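Local coordinates for CRISPR-associated protein,CRISPR-associated endonuclease Cas9 (Corynebacterium diphtheriae, PDB 6JOO), which is an RNA-guided endonuclease of bacterial antiviral defence, here as an engineered fusion chain bound to single-guide RNA and target DNA, at residues Asp680-Ala692 against Pro790-Arg803. Residues are numbered along the deposited sequence; the frame is centred on the assembly and turned at random.
Sequences DIDKASSEALWCA and PQTMSMRQAEKKLR. With nucleotides of chain B.
Arg796 lays its guanidinium almost flat against the indole of Trp690, the two planes only 11° apart and their centres 4.3 Å from each other, a worked example of how an arginine can join two domains by stacking and by its polar edge at once. Both segments lie in the C-terminal Cas9 part of the fusion, in its beta-hairpin and Topo-homology regions. The overlap is off-centre: Arg796 CD sits over the five-membered ring, 3.4 Å from its centroid, as a CH-pi contact, while Arg796 CZ is displaced in a cation-pi arrangement. Bends at chi2 and chi3 fold the arginine over the ring instead of letting it run straight past. At the guanidinium edge, Arg796 NE makes a weak but nearly straight hydrogen bond to Asp682 O.

The indole is held in turn by Asp682, whose OD1 lies in the ring plane and accepts from Trp690 NE1 at 2.8 Å. The other oxygen, OD2, forms a salt bridge with Arg803 NH2 at 3.1 Å, met from above the carboxylate plane, so one aspartate ties the tryptophan to a second arginine. By the six-membered ring, Pro790 O lies over the same face as Arg796 CD. Gln791 CG rests 3.5 Å from Cys691 SG, and both residues border U63 of chain B, bringing the interface against the RNA.

Helix 687-694 thus packs on residues 790-792 and helix 793-796, while Asp682 in the preceding turn reaches Arg803 of helix 800-808; strand 713-715 touches helix 687-694, and strands 749-757 and 764-771 back helix 800-808 through Leu802.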
ATOM      1  N   ASP A 680      26.496 -28.476   5.216  1.00104.71           N
ATOM      2  CA  ASP A 680      25.762 -28.854   4.013  1.00108.17           C
ATOM      3  C   ASP A 680      24.348 -29.309   4.348  1.00 95.57           C
ATOM      4  O   ASP A 680      23.405 -29.019   3.603  1.00 92.01           O
ATOM      5  CB  ASP A 680      26.516 -29.953   3.265  1.00119.05           C
ATOM      6  CG  ASP A 680      27.905 -29.522   2.844  1.00132.74           C
ATOM      7  OD1 ASP A 680      28.085 -28.329   2.519  1.00132.68           O
ATOM      8  OD2 ASP A 680      28.818 -30.374   2.843  1.00146.49           O
ATOM      9  N   ILE A 681      24.178 -30.017   5.466  1.00 72.86           N
ATOM     10  CA  ILE A 681      22.855 -30.513   5.831  1.00 72.70           C
ATOM     11  C   ILE A 681      21.934 -29.354   6.191  1.00 70.61           C
ATOM     12  O   ILE A 681      20.757 -29.336   5.812  1.00 77.66           O
ATOM     13  CB  ILE A 681      22.970 -31.537   6.975  1.00 80.88           C
ATOM     14  CG1 ILE A 681      23.760 -32.760   6.504  1.00 88.73           C
ATOM     15  CG2 ILE A 681      21.596 -31.942   7.477  1.00 79.04           C
ATOM     16  CD1 ILE A 681      24.000 -33.790   7.578  1.00 85.86           C
ATOM     17  N   ASP A 682      22.460 -28.357   6.903  1.00 72.13           N
ATOM     18  CA  ASP A 682      21.697 -27.166   7.253  1.00 76.83           C
ATOM     19  C   ASP A 682      21.320 -26.318   6.042  1.00 75.45           C
ATOM     20  O   ASP A 682      20.603 -25.323   6.208  1.00 78.05           O
ATOM     21  CB  ASP A 682      22.486 -26.323   8.259  1.00 96.12           C
ATOM     22  CG  ASP A 682      22.528 -26.952   9.639  1.00 99.70           C
ATOM     23  OD1 ASP A 682      21.818 -27.958   9.854  1.00 96.45           O
ATOM     24  OD2 ASP A 682      23.271 -26.445  10.509  1.00 96.36           O
ATOM     25  N   LYS A 683      21.775 -26.671   4.842  1.00 53.85           N
ATOM     26  CA  LYS A 683      21.380 -25.980   3.624  1.00 60.71           C
ATOM     27  C   LYS A 683      20.329 -26.749   2.841  1.00 76.19           C
ATOM     28  O   LYS A 683      20.056 -26.405   1.688  1.00 83.15           O
ATOM     29  CB  LYS A 683      22.600 -25.716   2.738  1.00 61.95           C
ATOM     30  CG  LYS A 683      23.640 -24.804   3.369  1.00 74.64           C
ATOM     31  CD  LYS A 683      24.852 -24.616   2.471  1.00 79.08           C
ATOM     32  CE  LYS A 683      25.911 -23.762   3.148  1.00 85.20           C
ATOM     33  NZ  LYS A 683      27.118 -23.590   2.293  1.00 94.92           N
ATOM     34  N   ALA A 684      19.743 -27.783   3.441  1.00 72.99           N
ATOM     35  CA  ALA A 684      18.709 -28.558   2.772  1.00 79.52           C
ATOM     36  C   ALA A 684      17.526 -27.675   2.401  1.00 83.28           C
ATOM     37  O   ALA A 684      17.153 -26.763   3.141  1.00 84.18           O
ATOM     38  CB  ALA A 684      18.247 -29.709   3.668  1.00 90.19           C
ATOM     39  N   SER A 685      16.927 -27.961   1.246  1.00 77.13           N
ATOM     40  CA  SER A 685      15.867 -27.128   0.691  1.00 75.76           C
ATOM     41  C   SER A 685      14.503 -27.368   1.333  1.00 75.55           C
ATOM     42  O   SER A 685      13.549 -26.662   0.993  1.00 63.56           O
ATOM     43  CB  SER A 685      15.777 -27.346  -0.821  1.00 69.18           C
ATOM     44  OG  SER A 685      15.752 -28.729  -1.135  1.00 79.97           O
ATOM     45  N   SER A 686      14.382 -28.331   2.244  1.00 77.69           N
ATOM     46  CA  SER A 686      13.110 -28.585   2.904  1.00 57.77           C
ATOM     47  C   SER A 686      13.375 -29.109   4.305  1.00 70.85           C
ATOM     48  O   SER A 686      14.444 -29.651   4.595  1.00 91.21           O
ATOM     49  CB  SER A 686      12.248 -29.581   2.121  1.00 86.11           C
ATOM     50  OG  SER A 686      12.746 -30.902   2.253  1.00 75.35           O
ATOM     51  N   GLU A 687      12.376 -28.947   5.174  1.00 64.45           N
ATOM     52  CA  GLU A 687      12.515 -29.433   6.541  1.00 74.71           C
ATOM     53  C   GLU A 687      12.485 -30.954   6.591  1.00 87.86           C
ATOM     54  O   GLU A 687      13.185 -31.568   7.405  1.00 86.88           O
ATOM     55  CB  GLU A 687      11.415 -28.846   7.420  1.00 86.43           C
ATOM     56  CG  GLU A 687      11.292 -27.332   7.349  1.00 86.39           C
ATOM     57  CD  GLU A 687      10.287 -26.794   8.347  1.00 99.90           C
ATOM     58  OE1 GLU A 687       9.716 -27.607   9.105  1.00111.05           O
ATOM     59  OE2 GLU A 687      10.068 -25.564   8.379  1.00109.82           O
ATOM     60  N   ALA A 688      11.677 -31.580   5.731  1.00 78.71           N
ATOM     61  CA  ALA A 688      11.621 -33.037   5.704  1.00 80.15           C
ATOM     62  C   ALA A 688      12.968 -33.633   5.318  1.00 82.23           C
ATOM     63  O   ALA A 688      13.387 -34.654   5.873  1.00 88.28           O
ATOM     64  CB  ALA A 688      10.529 -33.506   4.741  1.00 79.77           C
ATOM     65  N   LEU A 689      13.665 -33.003   4.370  1.00 73.05           N
ATOM     66  CA  LEU A 689      14.998 -33.472   4.010  1.00 82.28           C
ATOM     67  C   LEU A 689      15.962 -33.318   5.175  1.00 72.26           C
ATOM     68  O   LEU A 689      16.811 -34.187   5.412  1.00 74.36           O
ATOM     69  CB  LEU A 689      15.510 -32.714   2.784  1.00 59.26           C
ATOM     70  CG  LEU A 689      16.925 -33.039   2.303  1.00 74.00           C
ATOM     71  CD1 LEU A 689      17.091 -34.530   2.053  1.00 94.06           C
ATOM     72  CD2 LEU A 689      17.242 -32.249   1.048  1.00 80.25           C
ATOM     73  N   TRP A 690      15.832 -32.223   5.926  1.00 78.83           N
ATOM     74  CA  TRP A 690      16.697 -31.996   7.076  1.00 76.99           C
ATOM     75  C   TRP A 690      16.489 -33.063   8.140  1.00 81.92           C
ATOM     76  O   TRP A 690      17.453 -33.545   8.745  1.00 86.63           O
ATOM     77  CB  TRP A 690      16.437 -30.604   7.651  1.00 68.90           C
ATOM     78  CG  TRP A 690      17.484 -30.148   8.600  1.00 62.56           C
ATOM     79  CD1 TRP A 690      18.673 -29.563   8.286  1.00 80.10           C
ATOM     80  CD2 TRP A 690      17.440 -30.231  10.027  1.00 67.19           C
ATOM     81  NE1 TRP A 690      19.379 -29.280   9.430  1.00 89.48           N
ATOM     82  CE2 TRP A 690      18.641 -29.678  10.513  1.00 77.55           C
ATOM     83  CE3 TRP A 690      16.502 -30.719  10.942  1.00 79.67           C
ATOM     84  CZ2 TRP A 690      18.930 -29.600  11.873  1.00 77.44           C
ATOM     85  CZ3 TRP A 690      16.789 -30.640  12.291  1.00 84.52           C
ATOM     86  CH2 TRP A 690      17.994 -30.086  12.744  1.00 75.60           C
ATOM     87  N   CYS A 691      15.236 -33.453   8.374  1.00 87.09           N
ATOM     88  CA  CYS A 691      14.961 -34.475   9.377  1.00 96.45           C
ATOM     89  C   CYS A 691      15.488 -35.833   8.939  1.00107.63           C
ATOM     90  O   CYS A 691      16.018 -36.592   9.758  1.00106.48           O
ATOM     91  CB  CYS A 691      13.461 -34.549   9.650  1.00 82.23           C
ATOM     92  SG  CYS A 691      12.753 -33.025  10.282  1.00 79.48           S
ATOM     93  N   ALA A 692      15.353 -36.155   7.651  1.00 83.99           N
ATOM     94  CA  ALA A 692      15.859 -37.431   7.159  1.00 85.77           C
ATOM     95  C   ALA A 692      17.375 -37.496   7.262  1.00 97.38           C
ATOM     96  O   ALA A 692      17.939 -38.544   7.602  1.00107.93           O
ATOM     97  CB  ALA A 692      15.408 -37.654   5.716  1.00 81.79           C
ATOM     98  N   PRO A 790      13.436 -27.561  15.637  1.00 83.51           N
ATOM     99  CA  PRO A 790      14.818 -27.426  15.140  1.00 73.34           C
ATOM    100  C   PRO A 790      14.938 -27.488  13.628  1.00 74.39           C
ATOM    101  O   PRO A 790      15.945 -27.024  13.080  1.00 70.09           O
ATOM    102  CB  PRO A 790      15.547 -28.601  15.805  1.00 68.06           C
ATOM    103  CG  PRO A 790      14.727 -28.929  17.005  1.00 69.79           C
ATOM    104  CD  PRO A 790      13.308 -28.662  16.609  1.00 58.63           C
ATOM    105  N   GLN A 791      13.945 -28.036  12.936  1.00 98.58           N
ATOM    106  CA  GLN A 791      13.993 -28.120  11.486  1.00 87.44           C
ATOM    107  C   GLN A 791      13.671 -26.794  10.804  1.00 74.78           C
ATOM    108  O   GLN A 791      14.006 -26.624   9.627  1.00 80.11           O
ATOM    109  CB  GLN A 791      13.025 -29.205  11.017  1.00 85.32           C
ATOM    110  CG  GLN A 791      12.534 -30.078  12.160  1.00 94.26           C
ATOM    111  CD  GLN A 791      11.038 -30.291  12.123  1.00110.58           C
ATOM    112  OE1 GLN A 791      10.384 -29.984  11.128  1.00111.50           O
ATOM    113  NE2 GLN A 791      10.486 -30.815  13.211  1.00110.76           N
ATOM    114  N   THR A 792      13.037 -25.857  11.508  1.00 70.86           N
ATOM    115  CA  THR A 792      12.691 -24.573  10.912  1.00 61.77           C
ATOM    116  C   THR A 792      13.950 -23.771  10.591  1.00 61.03           C
ATOM    117  O   THR A 792      14.981 -23.904  11.254  1.00 65.08           O
ATOM    118  CB  THR A 792      11.786 -23.768  11.850  1.00 60.87           C
ATOM    119  OG1 THR A 792      12.517 -23.398  13.025  1.00 75.70           O
ATOM    120  CG2 THR A 792      10.578 -24.589  12.264  1.00 64.16           C
HETATM  121  N   MSE A 793      13.860 -22.937   9.553  1.00 80.69           N
HETATM  122  CA  MSE A 793      14.990 -22.110   9.125  1.00 73.86           C
HETATM  123  C   MSE A 793      15.448 -21.177  10.241  1.00 79.29           C
HETATM  124  O   MSE A 793      16.643 -20.892  10.381  1.00 76.79           O
HETATM  125  CB  MSE A 793      14.627 -21.286   7.884  1.00 45.85           C
HETATM  126  CG  MSE A 793      15.838 -20.754   7.116  1.00 82.68           C
HETATM  127 SE   MSE A 793      16.820 -22.159   6.176  1.00 97.61          SE
HETATM  128  CE  MSE A 793      18.427 -22.269   7.269  1.00 96.36           C
ATOM    129  N   SER A 794      14.483 -20.698  11.028  1.00 68.98           N
ATOM    130  CA  SER A 794      14.803 -19.815  12.145  1.00 68.14           C
ATOM    131  C   SER A 794      15.792 -20.471  13.099  1.00 66.44           C
ATOM    132  O   SER A 794      16.738 -19.826  13.566  1.00 54.13           O
ATOM    133  CB  SER A 794      13.522 -19.418  12.884  1.00 58.59           C
ATOM    134  OG  SER A 794      12.625 -18.743  12.016  1.00 55.29           O
HETATM  135  N   MSE A 795      15.595 -21.755  13.384  1.00 50.82           N
HETATM  136  CA  MSE A 795      16.494 -22.511  14.239  1.00 68.20           C
HETATM  137  C   MSE A 795      17.847 -22.760  13.579  1.00 79.41           C
HETATM  138  O   MSE A 795      18.891 -22.595  14.211  1.00 86.68           O
HETATM  139  CB  MSE A 795      15.849 -23.841  14.623  1.00 86.25           C
HETATM  140  CG  MSE A 795      14.728 -23.717  15.639  1.00 97.82           C
HETATM  141 SE   MSE A 795      15.388 -23.032  17.334  1.00121.85          SE
HETATM  142  CE  MSE A 795      13.993 -23.731  18.505  1.00134.25           C
ATOM    143  N   ARG A 796      17.825 -23.164  12.306  1.00 60.01           N
ATOM    144  CA  ARG A 796      19.067 -23.507  11.619  1.00 63.07           C
ATOM    145  C   ARG A 796      19.955 -22.285  11.420  1.00 66.97           C
ATOM    146  O   ARG A 796      21.186 -22.405  11.428  1.00 56.11           O
ATOM    147  CB  ARG A 796      18.762 -24.176  10.276  1.00 39.27           C
ATOM    148  CG  ARG A 796      17.629 -25.192  10.343  1.00 51.78           C
ATOM    149  CD  ARG A 796      17.891 -26.420   9.482  1.00 61.71           C
ATOM    150  NE  ARG A 796      17.897 -26.137   8.048  1.00 78.57           N
ATOM    151  CZ  ARG A 796      16.853 -26.322   7.247  1.00 90.39           C
ATOM    152  NH1 ARG A 796      15.715 -26.788   7.739  1.00 87.07           N
ATOM    153  NH2 ARG A 796      16.947 -26.041   5.954  1.00104.57           N
ATOM    154  N   GLN A 797      19.358 -21.109  11.248  1.00 53.54           N
ATOM    155  CA  GLN A 797      20.128 -19.881  11.112  1.00 48.24           C
ATOM    156  C   GLN A 797      20.554 -19.299  12.454  1.00 59.68           C
ATOM    157  O   GLN A 797      21.258 -18.284  12.472  1.00 58.80           O
ATOM    158  CB  GLN A 797      19.318 -18.839  10.339  1.00 48.98           C
ATOM    159  CG  GLN A 797      19.049 -19.198   8.892  1.00 65.23           C
ATOM    160  CD  GLN A 797      20.247 -18.962   7.992  1.00 70.02           C
ATOM    161  OE1 GLN A 797      20.558 -17.823   7.637  1.00 68.18           O
ATOM    162  NE2 GLN A 797      20.921 -20.041   7.609  1.00 85.65           N
ATOM    163  N   ALA A 798      20.144 -19.906  13.567  1.00 42.49           N
ATOM    164  CA  ALA A 798      20.448 -19.358  14.880  1.00 53.48           C
ATOM    165  C   ALA A 798      21.920 -19.562  15.231  1.00 50.28           C
ATOM    166  O   ALA A 798      22.622 -20.388  14.642  1.00 78.15           O
ATOM    167  CB  ALA A 798      19.566 -19.999  15.953  1.00 56.95           C
ATOM    168  N   GLU A 799      22.385 -18.780  16.206  1.00 55.25           N
ATOM    169  CA  GLU A 799      23.731 -18.959  16.737  1.00 50.93           C
ATOM    170  C   GLU A 799      23.887 -20.373  17.277  1.00 65.04           C
ATOM    171  O   GLU A 799      23.028 -20.866  18.013  1.00 70.52           O
ATOM    172  CB  GLU A 799      23.999 -17.928  17.831  1.00 47.04           C
ATOM    173  CG  GLU A 799      25.319 -18.077  18.555  1.00 76.22           C
ATOM    174  CD  GLU A 799      25.681 -16.824  19.337  1.00103.64           C
ATOM    175  OE1 GLU A 799      26.728 -16.215  19.029  1.00109.92           O
ATOM    176  OE2 GLU A 799      24.910 -16.437  20.244  1.00101.00           O
ATOM    177  N   LYS A 800      24.982 -21.033  16.891  1.00 55.56           N
ATOM    178  CA  LYS A 800      25.125 -22.459  17.176  1.00 56.86           C
ATOM    179  C   LYS A 800      25.068 -22.741  18.673  1.00 59.06           C
ATOM    180  O   LYS A 800      24.521 -23.766  19.099  1.00 56.17           O
ATOM    181  CB  LYS A 800      26.426 -22.986  16.568  1.00 44.68           C
ATOM    182  CG  LYS A 800      26.822 -24.361  17.068  1.00 70.63           C
ATOM    183  CD  LYS A 800      27.902 -24.995  16.217  1.00 82.85           C
ATOM    184  CE  LYS A 800      28.253 -26.378  16.749  1.00 84.81           C
ATOM    185  NZ  LYS A 800      29.125 -27.140  15.810  1.00 90.67           N
ATOM    186  N   LYS A 801      25.615 -21.833  19.486  1.00 68.80           N
ATOM    187  CA  LYS A 801      25.575 -22.001  20.936  1.00 75.00           C
ATOM    188  C   LYS A 801      24.144 -22.135  21.442  1.00 80.97           C
ATOM    189  O   LYS A 801      23.857 -22.974  22.305  1.00 93.51           O
ATOM    190  CB  LYS A 801      26.270 -20.818  21.612  1.00 81.85           C
ATOM    191  CG  LYS A 801      25.817 -20.561  23.038  1.00 88.30           C
ATOM    192  CD  LYS A 801      25.963 -19.092  23.420  1.00 80.93           C
ATOM    193  CE  LYS A 801      27.415 -18.646  23.393  1.00 85.44           C
ATOM    194  NZ  LYS A 801      27.566 -17.222  23.804  1.00 97.37           N
ATOM    195  N   LEU A 802      23.231 -21.320  20.907  1.00 83.71           N
ATOM    196  CA  LEU A 802      21.839 -21.363  21.346  1.00 80.01           C
ATOM    197  C   LEU A 802      21.161 -22.658  20.915  1.00 82.03           C
ATOM    198  O   LEU A 802      20.284 -23.170  21.623  1.00 84.62           O
ATOM    199  CB  LEU A 802      21.082 -20.152  20.798  1.00 67.46           C
ATOM    200  CG  LEU A 802      19.605 -20.005  21.166  1.00 57.26           C
ATOM    201  CD1 LEU A 802      19.440 -19.961  22.674  1.00 53.28           C
ATOM    202  CD2 LEU A 802      18.994 -18.764  20.522  1.00 53.64           C
ATOM    203  N   ARG A 803      21.551 -23.200  19.758  1.00 53.04           N
ATOM    204  CA  ARG A 803      20.920 -24.418  19.261  1.00 53.65           C
ATOM    205  C   ARG A 803      21.264 -25.615  20.139  1.00 73.57           C
ATOM    206  O   ARG A 803      20.393 -26.432  20.461  1.00 79.91           O
ATOM    207  CB  ARG A 803      21.343 -24.674  17.811  1.00 40.35           C
ATOM    208  CG  ARG A 803      21.065 -23.518  16.854  1.00 50.58           C
ATOM    209  CD  ARG A 803      21.710 -23.745  15.487  1.00 61.98           C
ATOM    210  NE  ARG A 803      21.265 -24.989  14.861  1.00 65.93           N
ATOM    211  CZ  ARG A 803      21.606 -25.379  13.635  1.00 74.55           C
ATOM    212  NH1 ARG A 803      21.151 -26.529  13.155  1.00 77.60           N
ATOM    213  NH2 ARG A 803      22.398 -24.622  12.887  1.00 77.84           N
TER
ATOM    214  P     U B  63       9.198 -34.992  12.819  1.00120.72           P
ATOM    215  OP1   U B  63       9.155 -36.452  13.099  1.00122.95           O
ATOM    216  OP2   U B  63      10.373 -34.184  13.233  1.00116.87           O
ATOM    217  O5'   U B  63       8.956 -34.782  11.257  1.00116.23           O
ATOM    218  C5'   U B  63       9.014 -33.481  10.681  1.00110.70           C
ATOM    219  C4'   U B  63       9.031 -33.523   9.172  1.00106.87           C
ATOM    220  O4'   U B  63      10.146 -34.339   8.714  1.00103.38           O
ATOM    221  C3'   U B  63       7.782 -34.103   8.510  1.00107.10           C
ATOM    222  O3'   U B  63       7.568 -33.429   7.272  1.00108.29           O
ATOM    223  C2'   U B  63       8.202 -35.540   8.217  1.00105.29           C
ATOM    224  O2'   U B  63       7.478 -36.166   7.180  1.00106.75           O
ATOM    225  C1'   U B  63       9.663 -35.342   7.840  1.00102.45           C
ATOM    226  N1    U B  63      10.507 -36.536   7.971  1.00 98.71           N
ATOM    227  C2    U B  63      10.868 -37.169   6.798  1.00 97.75           C
ATOM    228  O2    U B  63      10.503 -36.782   5.701  1.00 97.80           O
ATOM    229  N3    U B  63      11.666 -38.275   6.957  1.00 96.59           N
ATOM    230  C4    U B  63      12.133 -38.796   8.147  1.00 95.40           C
ATOM    231  O4    U B  63      12.846 -39.803   8.130  1.00 94.72           O
ATOM    232  C5    U B  63      11.718 -38.078   9.316  1.00 94.91           C
ATOM    233  C6    U B  63      10.938 -36.997   9.192  1.00 96.37           C
TER